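Tol-Pal system protein TolB (Acinetobacter baumannii, PDB 7MX5) probably acts in the periplasm as part of the Tol-Pal system, which supports outer-membrane invagination during cell division and helps maintain outer-membrane integrity. Local coordinates at residues A[58-63]-A[88-93]; A[194-199]-A[213-218]; A[253-258]-A[274-279]; A[350-355]-A[394-399]. All coordinates share one frame; numbering follows the deposited sequence.

Contact 1: A[58-63]-A[88-93]; sequences IQASDW and QLYDVQ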
loop_
_atom_site.group_PDB
_atom_site.type_symbol
_atom_site.label_atom_id
_atom_site.label_comp_id
_atom_site.label_asym_id
_atom_site.label_seq_id
_atom_site.Cartn_x
_atom_site.Cartn_y
_atom_site.Cartn_z
ATOM N N ILE A 58 -16.199 30.494 13.216
ATOM C CA ILE A 58 -17.120 29.703 12.407
ATOM C C ILE A 58 -18.473 29.683 13.102
ATOM O O ILE A 58 -18.558 29.548 14.327
ATOM C CB ILE A 58 -16.582 28.274 12.159
ATOM C CG1 ILE A 58 -17.535 27.494 11.250
ATOM C CG2 ILE A 58 -16.348 27.538 13.473
ATOM C CD1 ILE A 58 -16.944 26.218 10.699
ATOM N N GLN A 59 -19.533 29.843 12.314
ATOM C CA GLN A 59 -20.904 29.775 12.804
ATOM C C GLN A 59 -21.600 28.622 12.095
ATOM O O GLN A 59 -21.642 28.582 10.861
ATOM C CB GLN A 59 -21.641 31.096 12.567
ATOM C CG GLN A 59 -21.042 32.273 13.326
ATOM C CD GLN A 59 -21.976 32.825 14.385
ATOM O OE1 GLN A 59 -23.037 32.258 14.650
ATOM N NE2 GLN A 59 -21.583 33.934 15.002
ATOM N N ALA A 60 -22.141 27.687 12.877
ATOM C CA ALA A 60 -22.633 26.424 12.342
ATOM C C ALA A 60 -24.020 26.518 11.722
ATOM O O ALA A 60 -24.464 25.546 11.101
ATOM C CB ALA A 60 -22.641 25.360 13.441
ATOM N N SER A 61 -24.716 27.649 11.870
ATOM C CA SER A 61 -26.069 27.751 11.330
ATOM C C SER A 61 -26.080 27.678 9.810
ATOM O O SER A 61 -27.021 27.129 9.224
ATOM C CB SER A 61 -26.727 29.049 11.799
ATOM O OG SER A 61 -26.125 30.176 11.189
ATOM N N ASP A 62 -25.050 28.213 9.155
ATOM C CA ASP A 62 -25.013 28.264 7.699
ATOM C C ASP A 62 -24.450 26.997 7.074
ATOM O O ASP A 62 -24.804 26.669 5.936
ATOM C CB ASP A 62 -24.190 29.471 7.241
ATOM C CG ASP A 62 -24.499 30.720 8.041
ATOM O OD1 ASP A 62 -25.693 30.979 8.302
ATOM O OD2 ASP A 62 -23.549 31.441 8.412
ATOM N N TRP A 63 -23.579 26.278 7.784
ATOM C CA TRP A 63 -23.051 25.032 7.247
ATOM C C TRP A 63 -24.058 23.897 7.346
ATOM O O TRP A 63 -24.068 23.009 6.486
ATOM C CB TRP A 63 -21.752 24.659 7.958
ATOM C CG TRP A 63 -20.695 25.695 7.787
ATOM C CD1 TRP A 63 -20.313 26.634 8.697
ATOM C CD2 TRP A 63 -19.899 25.917 6.618
ATOM N NE1 TRP A 63 -19.316 27.421 8.174
ATOM C CE2 TRP A 63 -19.043 27.001 6.898
ATOM C CE3 TRP A 63 -19.819 25.299 5.367
ATOM C CZ2 TRP A 63 -18.122 27.481 5.971
ATOM C CZ3 TRP A 63 -18.903 25.778 4.448
ATOM C CH2 TRP A 63 -18.067 26.859 4.754
ATOM N N GLN A 88 -7.734 23.633 11.561
ATOM C CA GLN A 88 -8.768 23.166 12.472
ATOM C C GLN A 88 -9.749 22.281 11.719
ATOM O O GLN A 88 -9.894 22.372 10.497
ATOM C CB GLN A 88 -9.523 24.332 13.127
ATOM C CG GLN A 88 -8.656 25.262 13.954
ATOM C CD GLN A 88 -9.424 26.464 14.467
ATOM O OE1 GLN A 88 -10.187 27.089 13.729
ATOM N NE2 GLN A 88 -9.225 26.795 15.737
ATOM N N LEU A 89 -10.424 21.416 12.473
ATOM C CA LEU A 89 -11.505 20.583 11.960
ATOM C C LEU A 89 -12.716 20.794 12.854
ATOM O O LEU A 89 -12.660 20.506 14.053
ATOM C CB LEU A 89 -11.105 19.105 11.927
ATOM C CG LEU A 89 -12.191 18.112 11.506
ATOM C CD1 LEU A 89 -12.819 18.521 10.182
ATOM C CD2 LEU A 89 -11.630 16.701 11.424
ATOM N N TYR A 90 -13.802 21.300 12.276
ATOM C CA TYR A 90 -14.978 21.706 13.035
ATOM C C TYR A 90 -16.128 20.742 12.773
ATOM O O TYR A 90 -16.539 20.558 11.623
ATOM C CB TYR A 90 -15.391 23.133 12.680
ATOM C CG TYR A 90 -16.406 23.721 13.633
ATOM C CD1 TYR A 90 -16.019 24.211 14.873
ATOM C CD2 TYR A 90 -17.751 23.782 13.295
ATOM C CE1 TYR A 90 -16.941 24.749 15.749
ATOM C CE2 TYR A 90 -18.682 24.319 14.165
ATOM C CZ TYR A 90 -18.271 24.800 15.390
ATOM O OH TYR A 90 -19.191 25.335 16.263
ATOM N N ASP A 91 -16.643 20.138 13.843
ATOM C CA ASP A 91 -17.871 19.357 13.779
ATOM C C ASP A 91 -19.055 20.309 13.892
ATOM O O ASP A 91 -19.200 21.007 14.902
ATOM C CB ASP A 91 -17.893 18.313 14.895
ATOM C CG ASP A 91 -19.031 17.313 14.751
ATOM O OD1 ASP A 91 -20.199 17.734 14.611
ATOM O OD2 ASP A 91 -18.754 16.096 14.786
ATOM N N VAL A 92 -19.899 20.342 12.861
ATOM C CA VAL A 92 -20.976 21.326 12.820
ATOM C C VAL A 92 -22.141 20.903 13.708
ATOM O O VAL A 92 -22.694 21.721 14.453
ATOM C CB VAL A 92 -21.421 21.560 11.364
ATOM C CG1 VAL A 92 -22.862 22.050 11.309
ATOM C CG2 VAL A 92 -20.490 22.551 10.684
ATOM N N GLN A 93 -22.533 19.628 13.648
ATOM C CA GLN A 93 -23.655 19.160 14.457
ATOM C C GLN A 93 -23.342 19.273 15.945
ATOM O O GLN A 93 -24.147 19.797 16.723
ATOM C CB GLN A 93 -24.007 17.719 14.086
ATOM C CG GLN A 93 -24.410 17.537 12.631
ATOM C CD GLN A 93 -25.781 18.114 12.329
ATOM O OE1 GLN A 93 -26.601 18.301 13.228
ATOM N NE2 GLN A 93 -26.033 18.403 11.057
#
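Ile-58 sets its CG2 methyl over the phenol ring of Tyr-90, almost directly above its middle. CG2 sits 3.6 Å from the centroid of the Tyr-90 ring and only 10° off the ring normal, a clear CH-pi contact over the face. The other branch of Ile-58 stays on the same side: with CG1 anti to the backbone N (chi1 -177°) and the chain extended beyond it, CD1 comes down on that side of the plane but beyond the rim, 3.7 Å from Tyr-90 CD2. Ala-60 approaches differently, at the rim and near the ring plane, where its CB is 4.2 Å from Tyr-90 CE2. This packing belongs to the alpha/beta amino-terminal domain of TolB, in which the start of helix 60-65 and the residues leading into it rest on the end of strand 83-91, an inner strand of a mixed sheet. Tyr-97 of the adjacent strand 96-105 meets Tyr-90 ring edge-to-face. Beyond the strand end, Val-92 spreads its two methyls between successive partners. Its CG1 touches Ala-60 CB at 3.9 Å, while Val-92 CG2 reaches Trp-63 CB at 3.7 Å. Trp-63 joins through this first side-chain carbon; its indole turns away from strand 83-91 and packs against Leu-49, Pro-50 and Ala-51.

Contact 2: A[194-199]-A[213-218]; sequences PAIYLQ and KGLNGA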
loop_
_atom_site.group_PDB
_atom_site.type_symbol
_atom_site.label_atom_id
_atom_site.label_comp_id
_atom_site.label_asym_id
_atom_site.label_seq_id
_atom_site.Cartn_x
_atom_site.Cartn_y
_atom_site.Cartn_z
ATOM N N PRO A 194 20.184 -14.795 -10.047
ATOM C CA PRO A 194 19.323 -13.956 -9.205
ATOM C C PRO A 194 19.907 -13.768 -7.814
ATOM O O PRO A 194 20.574 -14.651 -7.267
ATOM C CB PRO A 194 18.002 -14.734 -9.155
ATOM C CG PRO A 194 18.356 -16.133 -9.546
ATOM C CD PRO A 194 19.502 -16.019 -10.499
ATOM N N ALA A 195 19.646 -12.596 -7.242
ATOM C CA ALA A 195 20.179 -12.240 -5.936
ATOM C C ALA A 195 19.183 -11.350 -5.213
ATOM O O ALA A 195 18.629 -10.420 -5.804
ATOM C CB ALA A 195 21.530 -11.525 -6.060
ATOM N N ILE A 196 18.958 -11.644 -3.937
ATOM C CA ILE A 196 18.117 -10.811 -3.087
ATOM C C ILE A 196 19.001 -9.761 -2.428
ATOM O O ILE A 196 19.896 -10.093 -1.643
ATOM C CB ILE A 196 17.375 -11.650 -2.036
ATOM C CG1 ILE A 196 16.265 -12.473 -2.696
ATOM C CG2 ILE A 196 16.797 -10.754 -0.952
ATOM C CD1 ILE A 196 15.540 -13.397 -1.741
ATOM N N TYR A 197 18.760 -8.498 -2.756
ATOM C CA TYR A 197 19.512 -7.386 -2.197
ATOM C C TYR A 197 18.717 -6.733 -1.073
ATOM O O TYR A 197 17.488 -6.811 -1.034
ATOM C CB TYR A 197 19.835 -6.350 -3.274
ATOM C CG TYR A 197 20.804 -6.832 -4.332
ATOM C CD1 TYR A 197 20.355 -7.524 -5.450
ATOM C CD2 TYR A 197 22.165 -6.587 -4.217
ATOM C CE1 TYR A 197 21.237 -7.961 -6.421
ATOM C CE2 TYR A 197 23.053 -7.015 -5.187
ATOM C CZ TYR A 197 22.585 -7.706 -6.284
ATOM O OH TYR A 197 23.466 -8.139 -7.248
ATOM N N LEU A 198 19.435 -6.094 -0.152
ATOM C CA LEU A 198 18.830 -5.326 0.933
ATOM C C LEU A 198 19.402 -3.916 0.878
ATOM O O LEU A 198 20.595 -3.717 1.127
ATOM C CB LEU A 198 19.093 -5.976 2.290
ATOM C CG LEU A 198 18.251 -5.428 3.444
ATOM C CD1 LEU A 198 16.776 -5.389 3.063
ATOM C CD2 LEU A 198 18.461 -6.251 4.705
ATOM N N GLN A 199 18.553 -2.942 0.562
ATOM C CA GLN A 199 18.986 -1.584 0.259
ATOM C C GLN A 199 18.586 -0.644 1.389
ATOM O O GLN A 199 17.397 -0.494 1.687
ATOM C CB GLN A 199 18.388 -1.114 -1.066
ATOM C CG GLN A 199 18.928 0.218 -1.552
ATOM C CD GLN A 199 19.109 0.252 -3.056
ATOM O OE1 GLN A 199 19.223 -0.789 -3.703
ATOM N NE2 GLN A 199 19.142 1.453 -3.622
ATOM N N LYS A 213 21.607 -20.516 -7.719
ATOM C CA LYS A 213 21.044 -20.904 -9.007
ATOM C C LYS A 213 19.533 -21.101 -8.941
ATOM O O LYS A 213 18.823 -20.789 -9.904
ATOM C CB LYS A 213 21.723 -22.179 -9.503
ATOM C CG LYS A 213 22.166 -23.107 -8.380
ATOM C CD LYS A 213 22.862 -24.349 -8.913
ATOM C CE LYS A 213 23.902 -24.858 -7.927
ATOM N NZ LYS A 213 24.017 -26.343 -7.949
ATOM N N GLY A 214 19.025 -21.619 -7.829
ATOM C CA GLY A 214 17.618 -21.933 -7.713
ATOM C C GLY A 214 16.756 -20.874 -7.065
ATOM O O GLY A 214 15.583 -21.140 -6.786
ATOM N N LEU A 215 17.292 -19.681 -6.825
ATOM C CA LEU A 215 16.544 -18.637 -6.136
ATOM C C LEU A 215 15.392 -18.143 -7.002
ATOM O O LEU A 215 15.609 -17.614 -8.098
ATOM C CB LEU A 215 17.474 -17.480 -5.775
ATOM C CG LEU A 215 16.844 -16.314 -5.010
ATOM C CD1 LEU A 215 16.291 -16.784 -3.676
ATOM C CD2 LEU A 215 17.857 -15.196 -4.811
ATOM N N ASN A 216 14.164 -18.320 -6.513
ATOM C CA ASN A 216 12.992 -17.748 -7.162
ATOM C C ASN A 216 12.716 -16.329 -6.683
ATOM O O ASN A 216 12.341 -15.466 -7.485
ATOM C CB ASN A 216 11.762 -18.627 -6.914
ATOM C CG ASN A 216 11.800 -19.920 -7.702
ATOM O OD1 ASN A 216 12.449 -20.886 -7.301
ATOM N ND2 ASN A 216 11.101 -19.945 -8.831
ATOM N N GLY A 217 12.893 -16.074 -5.390
ATOM C CA GLY A 217 12.718 -14.741 -4.849
ATOM C C GLY A 217 11.584 -14.618 -3.854
ATOM O O GLY A 217 11.480 -15.417 -2.918
ATOM N N ALA A 218 10.730 -13.610 -4.054
ATOM C CA ALA A 218 9.593 -13.310 -3.191
ATOM C C ALA A 218 10.028 -13.162 -1.737
ATOM O O ALA A 218 9.665 -13.993 -0.894
ATOM C CB ALA A 218 8.520 -14.394 -3.315
#
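Leu-215 holds CG anti to its backbone N (chi1 -178°), which carries the forked end of the side chain across to Ile-196, whose CG1 lies opposite its own carbonyl carbon (chi1 -72°) and turns to meet it. The two side chains cross at about a right angle. Leu-215 CD2 lies 3.8 Å from Ile-196 CG1, and the second methyl, Leu-215 CD1, is 4.0 Å from Ile-196 CD1, so both prongs of the leucine are engaged. CD2 also approaches the backbone before the strand, 3.7 Å from Pro-194 O. The side chains of Pro-194 and Leu-215 pass in opposite senses, with Pro-194 CG 3.4 Å from Leu-215 O. Farther along, the end of Ile-196 stops over Gly-217, where CD1 is 4.4 Å from the glycine CA. Asn-216 and Gly-217, the latter with a positive phi (116°), together sit across from the single residue Thr-231, a classic beta bulge. In the beta-propeller, strand 195-200 is the third strand of one blade and 215-221 the innermost of the next; Phe-230 of that next blade touches both Ile-196 and Leu-215. Polar pairing goes elsewhere, as in the bond of Pro-194 O to Ser-211 OG, and these two blades meet here through buried aliphatic packing, which depends on shape more than on directional bonds.

Contact 3: A[253-258]-A[274-279]; sequences MTNDSG and FTSDRG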
loop_
_atom_site.group_PDB
_atom_site.type_symbol
_atom_site.label_atom_id
_atom_site.label_comp_id
_atom_site.label_asym_id
_atom_site.label_seq_id
_atom_site.Cartn_x
_atom_site.Cartn_y
_atom_site.Cartn_z
ATOM N N MET A 253 11.500 -25.181 4.741
ATOM C CA MET A 253 10.291 -25.357 5.536
ATOM C C MET A 253 9.212 -26.188 4.845
ATOM O O MET A 253 8.822 -27.234 5.374
ATOM C CB MET A 253 9.721 -23.995 5.943
ATOM C CG MET A 253 10.772 -22.919 6.159
ATOM S SD MET A 253 11.292 -22.841 7.884
ATOM C CE MET A 253 10.039 -21.757 8.552
ATOM N N THR A 254 8.676 -25.725 3.722
ATOM C CA THR A 254 7.529 -26.457 3.191
ATOM C C THR A 254 7.368 -26.983 1.767
ATOM O O THR A 254 7.823 -28.078 1.433
ATOM C CB THR A 254 6.195 -25.706 3.487
ATOM O OG1 THR A 254 6.374 -24.715 4.510
ATOM C CG2 THR A 254 5.116 -26.687 3.922
ATOM N N ASN A 255 6.710 -26.179 0.942
ATOM C CA ASN A 255 6.261 -26.638 -0.366
ATOM C C ASN A 255 6.987 -27.111 -1.613
ATOM O O ASN A 255 7.528 -26.331 -2.374
ATOM C CB ASN A 255 5.071 -25.830 -0.799
ATOM C CG ASN A 255 3.824 -26.613 -0.679
ATOM O OD1 ASN A 255 3.051 -26.710 -1.606
ATOM N ND2 ASN A 255 3.658 -27.243 0.450
ATOM N N ASP A 256 6.945 -28.420 -1.828
ATOM C CA ASP A 256 7.451 -28.948 -3.085
ATOM C C ASP A 256 6.252 -29.412 -3.911
ATOM O O ASP A 256 6.062 -30.604 -4.157
ATOM C CB ASP A 256 8.430 -30.100 -2.791
ATOM C CG ASP A 256 9.217 -30.544 -4.010
ATOM O OD1 ASP A 256 8.706 -30.431 -5.142
ATOM O OD2 ASP A 256 10.355 -31.028 -3.827
ATOM N N SER A 257 5.422 -28.453 -4.331
ATOM C CA SER A 257 4.086 -28.760 -4.830
ATOM C C SER A 257 3.903 -28.552 -6.328
ATOM O O SER A 257 2.797 -28.777 -6.832
ATOM C CB SER A 257 3.040 -27.928 -4.079
ATOM O OG SER A 257 3.249 -26.540 -4.274
ATOM N N GLY A 258 4.933 -28.127 -7.052
ATOM C CA GLY A 258 4.844 -28.034 -8.495
ATOM C C GLY A 258 4.361 -26.710 -9.048
ATOM O O GLY A 258 4.217 -26.586 -10.271
ATOM N N PHE A 274 1.244 -19.069 2.763
ATOM C CA PHE A 274 1.893 -19.395 1.501
ATOM C C PHE A 274 0.900 -20.105 0.594
ATOM O O PHE A 274 -0.114 -20.643 1.049
ATOM C CB PHE A 274 3.140 -20.264 1.717
ATOM C CG PHE A 274 2.845 -21.611 2.314
ATOM C CD1 PHE A 274 2.522 -21.739 3.656
ATOM C CD2 PHE A 274 2.886 -22.751 1.529
ATOM C CE1 PHE A 274 2.248 -22.976 4.204
ATOM C CE2 PHE A 274 2.612 -23.990 2.071
ATOM C CZ PHE A 274 2.292 -24.102 3.411
ATOM N N THR A 275 1.210 -20.095 -0.700
ATOM C CA THR A 275 0.407 -20.776 -1.705
ATOM C C THR A 275 0.933 -22.189 -1.914
ATOM O O THR A 275 2.143 -22.428 -1.859
ATOM C CB THR A 275 0.431 -20.000 -3.024
ATOM O OG1 THR A 275 -0.102 -18.686 -2.815
ATOM C CG2 THR A 275 -0.387 -20.713 -4.092
ATOM N N SER A 276 0.018 -23.127 -2.153
ATOM C CA SER A 276 0.393 -24.529 -2.232
ATOM C C SER A 276 -0.523 -25.266 -3.196
ATOM O O SER A 276 -1.730 -25.007 -3.237
ATOM C CB SER A 276 0.325 -25.179 -0.850
ATOM O OG SER A 276 0.625 -26.559 -0.945
ATOM N N ASP A 277 0.057 -26.191 -3.963
ATOM C CA ASP A 277 -0.692 -27.070 -4.852
ATOM C C ASP A 277 -0.727 -28.507 -4.339
ATOM O O ASP A 277 -1.043 -29.428 -5.100
ATOM C CB ASP A 277 -0.105 -27.029 -6.263
ATOM C CG ASP A 277 -1.122 -27.390 -7.334
ATOM O OD1 ASP A 277 -2.087 -26.620 -7.522
ATOM O OD2 ASP A 277 -0.958 -28.443 -7.985
ATOM N N ARG A 278 -0.413 -28.716 -3.057
ATOM C CA ARG A 278 -0.340 -30.068 -2.511
ATOM C C ARG A 278 -1.694 -30.764 -2.482
ATOM O O ARG A 278 -1.740 -31.993 -2.368
ATOM C CB ARG A 278 0.256 -30.034 -1.103
ATOM C CG ARG A 278 -0.563 -29.243 -0.096
ATOM C CD ARG A 278 -0.255 -29.679 1.323
ATOM N NE ARG A 278 0.845 -28.917 1.901
ATOM C CZ ARG A 278 1.314 -29.094 3.129
ATOM N NH1 ARG A 278 0.786 -29.989 3.947
ATOM N NH2 ARG A 278 2.339 -28.355 3.543
ATOM N N GLY A 279 -2.789 -30.018 -2.580
ATOM C CA GLY A 279 -4.114 -30.591 -2.630
ATOM C C GLY A 279 -4.690 -30.763 -4.016
ATOM O O GLY A 279 -5.853 -31.159 -4.144
#
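Ser-257 puts its short side chain against the backbone turn at Asp-277 and Arg-278, where the connection between two propeller blades touches the second of them. Residues 253-258 follow the outermost strand 249-252 of one blade, and 274-279 end strand 271-276 of the next. From Ser-257 CB the nearest partner is Asp-277 N, at 3.5 Å, with Arg-278 N slightly farther off. One bond on, OG takes the position between backbone N and carbonyl carbon (chi1 61°) and accepts a weak but straight hydrogen bond from Asp-277 N at 3.2 Å. Asn-255 comes in beside Ser-257, although its OD1 is modelled too close to Ser-257 CB and its short approach to Ser-276 OG is doubtful. The amide nitrogen ND2 of Asn-255 lies at the edge of the Phe-274 ring, 3.8 Å from CE2. Arg-278 brings its guanidinium, which also makes a cation-pi contact with Tyr-285, alongside the loop, the edge of the group meeting Thr-254 CG2. At the end of strand 271-276 the chain closes an ST turn, with Arg-278 N donating to Ser-276 OG at 3.2 Å and 164°.

Contact 4: A[350-355]-A[394-399]; sequences SPSFSP and EPAWAP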
loop_
_atom_site.group_PDB
_atom_site.type_symbol
_atom_site.label_atom_id
_atom_site.label_comp_id
_atom_site.label_asym_id
_atom_site.label_seq_id
_atom_site.Cartn_x
_atom_site.Cartn_y
_atom_site.Cartn_z
ATOM N N SER A 350 0.495 -10.642 -6.230
ATOM C CA SER A 350 0.126 -10.396 -4.842
ATOM C C SER A 350 -0.388 -8.972 -4.659
ATOM O O SER A 350 0.221 -8.025 -5.173
ATOM C CB SER A 350 1.325 -10.637 -3.928
ATOM O OG SER A 350 0.909 -11.050 -2.639
ATOM N N PRO A 351 -1.491 -8.777 -3.949
ATOM C CA PRO A 351 -1.903 -7.431 -3.542
ATOM C C PRO A 351 -1.109 -7.002 -2.312
ATOM O O PRO A 351 -0.243 -7.722 -1.817
ATOM C CB PRO A 351 -3.397 -7.585 -3.230
ATOM C CG PRO A 351 -3.720 -9.060 -3.382
ATOM C CD PRO A 351 -2.430 -9.807 -3.482
ATOM N N SER A 352 -1.419 -5.806 -1.816
ATOM C CA SER A 352 -0.717 -5.270 -0.658
ATOM C C SER A 352 -1.663 -4.395 0.149
ATOM O O SER A 352 -2.271 -3.468 -0.395
ATOM C CB SER A 352 0.520 -4.471 -1.082
ATOM O OG SER A 352 1.459 -4.382 -0.025
ATOM N N PHE A 353 -1.776 -4.693 1.439
ATOM C CA PHE A 353 -2.638 -3.938 2.334
ATOM C C PHE A 353 -1.997 -2.608 2.715
ATOM O O PHE A 353 -0.777 -2.500 2.864
ATOM C CB PHE A 353 -2.927 -4.740 3.603
ATOM C CG PHE A 353 -4.228 -5.491 3.570
ATOM C CD1 PHE A 353 -5.433 -4.814 3.485
ATOM C CD2 PHE A 353 -4.244 -6.874 3.639
ATOM C CE1 PHE A 353 -6.632 -5.505 3.463
ATOM C CE2 PHE A 353 -5.437 -7.570 3.619
ATOM C CZ PHE A 353 -6.633 -6.885 3.530
ATOM N N SER A 354 -2.838 -1.592 2.874
ATOM C CA SER A 354 -2.369 -0.345 3.452
ATOM C C SER A 354 -2.228 -0.502 4.966
ATOM O O SER A 354 -2.889 -1.352 5.569
ATOM C CB SER A 354 -3.334 0.791 3.129
ATOM O OG SER A 354 -4.575 0.615 3.790
ATOM N N PRO A 355 -1.360 0.293 5.599
ATOM C CA PRO A 355 -1.147 0.144 7.050
ATOM C C PRO A 355 -2.419 0.174 7.885
ATOM O O PRO A 355 -2.482 -0.515 8.911
ATOM C CB PRO A 355 -0.228 1.324 7.389
ATOM C CG PRO A 355 0.501 1.617 6.127
ATOM C CD PRO A 355 -0.374 1.196 4.978
ATOM N N GLU A 394 3.884 -5.558 -9.117
ATOM C CA GLU A 394 4.344 -5.956 -7.789
ATOM C C GLU A 394 4.430 -4.781 -6.822
ATOM O O GLU A 394 5.531 -4.419 -6.388
ATOM C CB GLU A 394 5.702 -6.650 -7.900
ATOM C CG GLU A 394 5.609 -8.154 -8.099
ATOM C CD GLU A 394 6.895 -8.759 -8.630
ATOM O OE1 GLU A 394 7.655 -8.040 -9.315
ATOM O OE2 GLU A 394 7.147 -9.952 -8.363
ATOM N N PRO A 395 3.308 -4.172 -6.448
ATOM C CA PRO A 395 3.352 -3.089 -5.463
ATOM C C PRO A 395 3.519 -3.625 -4.049
ATOM O O PRO A 395 3.189 -4.772 -3.740
ATOM C CB PRO A 395 1.993 -2.405 -5.635
ATOM C CG PRO A 395 1.093 -3.504 -6.076
ATOM C CD PRO A 395 1.936 -4.427 -6.924
ATOM N N ALA A 396 4.048 -2.762 -3.184
ATOM C CA ALA A 396 4.247 -3.111 -1.779
ATOM C C ALA A 396 4.081 -1.848 -0.947
ATOM O O ALA A 396 4.955 -0.975 -0.961
ATOM C CB ALA A 396 5.619 -3.741 -1.555
ATOM N N TRP A 397 2.962 -1.753 -0.233
ATOM C CA TRP A 397 2.705 -0.600 0.620
ATOM C C TRP A 397 3.617 -0.637 1.840
ATOM O O TRP A 397 3.681 -1.646 2.548
ATOM C CB TRP A 397 1.240 -0.585 1.054
ATOM C CG TRP A 397 0.665 0.787 1.251
ATOM C CD1 TRP A 397 1.214 1.813 1.966
ATOM C CD2 TRP A 397 -0.577 1.279 0.732
ATOM N NE1 TRP A 397 0.391 2.913 1.922
ATOM C CE2 TRP A 397 -0.714 2.612 1.170
ATOM C CE3 TRP A 397 -1.584 0.724 -0.062
ATOM C CZ2 TRP A 397 -1.818 3.396 0.841
ATOM C CZ3 TRP A 397 -2.680 1.504 -0.389
ATOM C CH2 TRP A 397 -2.787 2.826 0.063
ATOM N N ALA A 398 4.325 0.464 2.083
ATOM C CA ALA A 398 5.228 0.526 3.222
ATOM C C ALA A 398 4.435 0.465 4.526
ATOM O O ALA A 398 3.406 1.134 4.661
ATOM C CB ALA A 398 6.067 1.802 3.178
ATOM N N PRO A 399 4.885 -0.317 5.498
ATOM C CA PRO A 399 4.147 -0.468 6.754
ATOM C C PRO A 399 4.334 0.749 7.654
ATOM O O PRO A 399 5.056 1.692 7.335
ATOM C CB PRO A 399 4.774 -1.721 7.368
ATOM C CG PRO A 399 6.180 -1.688 6.876
ATOM C CD PRO A 399 6.097 -1.155 5.469
#
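Ser-352 OG accepts the backbone N-H of Trp-397 in a hydrogen bond of 3.0 Å, with an angle of 158° at the hydrogen. The serine hydroxyl stands anti to its own backbone N (chi1 -158°), and so spans from one strand to the next where the main chains do not pair directly. Its carbon takes part as well, with Ser-352 CB 3.8 Å from Pro-395 O. Next along, the indole of Trp-397 is laid against residues 354 and 355, which share one of its faces. Ser-354 CB hangs over the six-membered ring, 3.4 Å from its centroid and 3° off the normal, a nearly vertical CH-pi contact. Pro-355 CD sits over the five-membered ring, 3.7 Å from that centroid, and the pyrrolidine crosses the indole at about a right angle. The hydroxyl of Ser-354 is occupied elsewhere, bonded to Asn-356 OD1 and Met-359 N. Close carbonyl contacts finish the seam: Phe-353 O lies 3.3 Å from Trp-397 CB, and Pro-355 CG is at the same distance from Ala-398 O. Trp-397 is also touched by Met-359 of strand 359-366. Strand 352-353 is the innermost of its blade, whereas the C-terminal strand 391-397 pairs with 135-141 as the innermost strand of the blade built from 135-168. Joining that blade to its neighbour round the propeller axis, the arrangement lies at the closure, or molecular velcro, typical of beta-propellers.

How the contacts relate
Contact 1 stands apart in the amino-terminal domain, its centre 55 Å from that of contact 2 and 57 Å from that of contact 3; the other three belong to the beta-propeller, where each joins one blade, or its outgoing loop, to the next. The centre of contact 4 is about 4 Å from the centre of the chain, between innermost strands, and contact 2 packs an innermost strand on the third strand of the blade before it. Both are buried, as is contact 1, while contact 3 is partly exposed. Chemistry follows place: contacts 1 and 2 are carbon packing, aromatic only in contact 1; contact 4 adds a serine-to-backbone bond to CH-pi contacts, and contact 3 is the most polar.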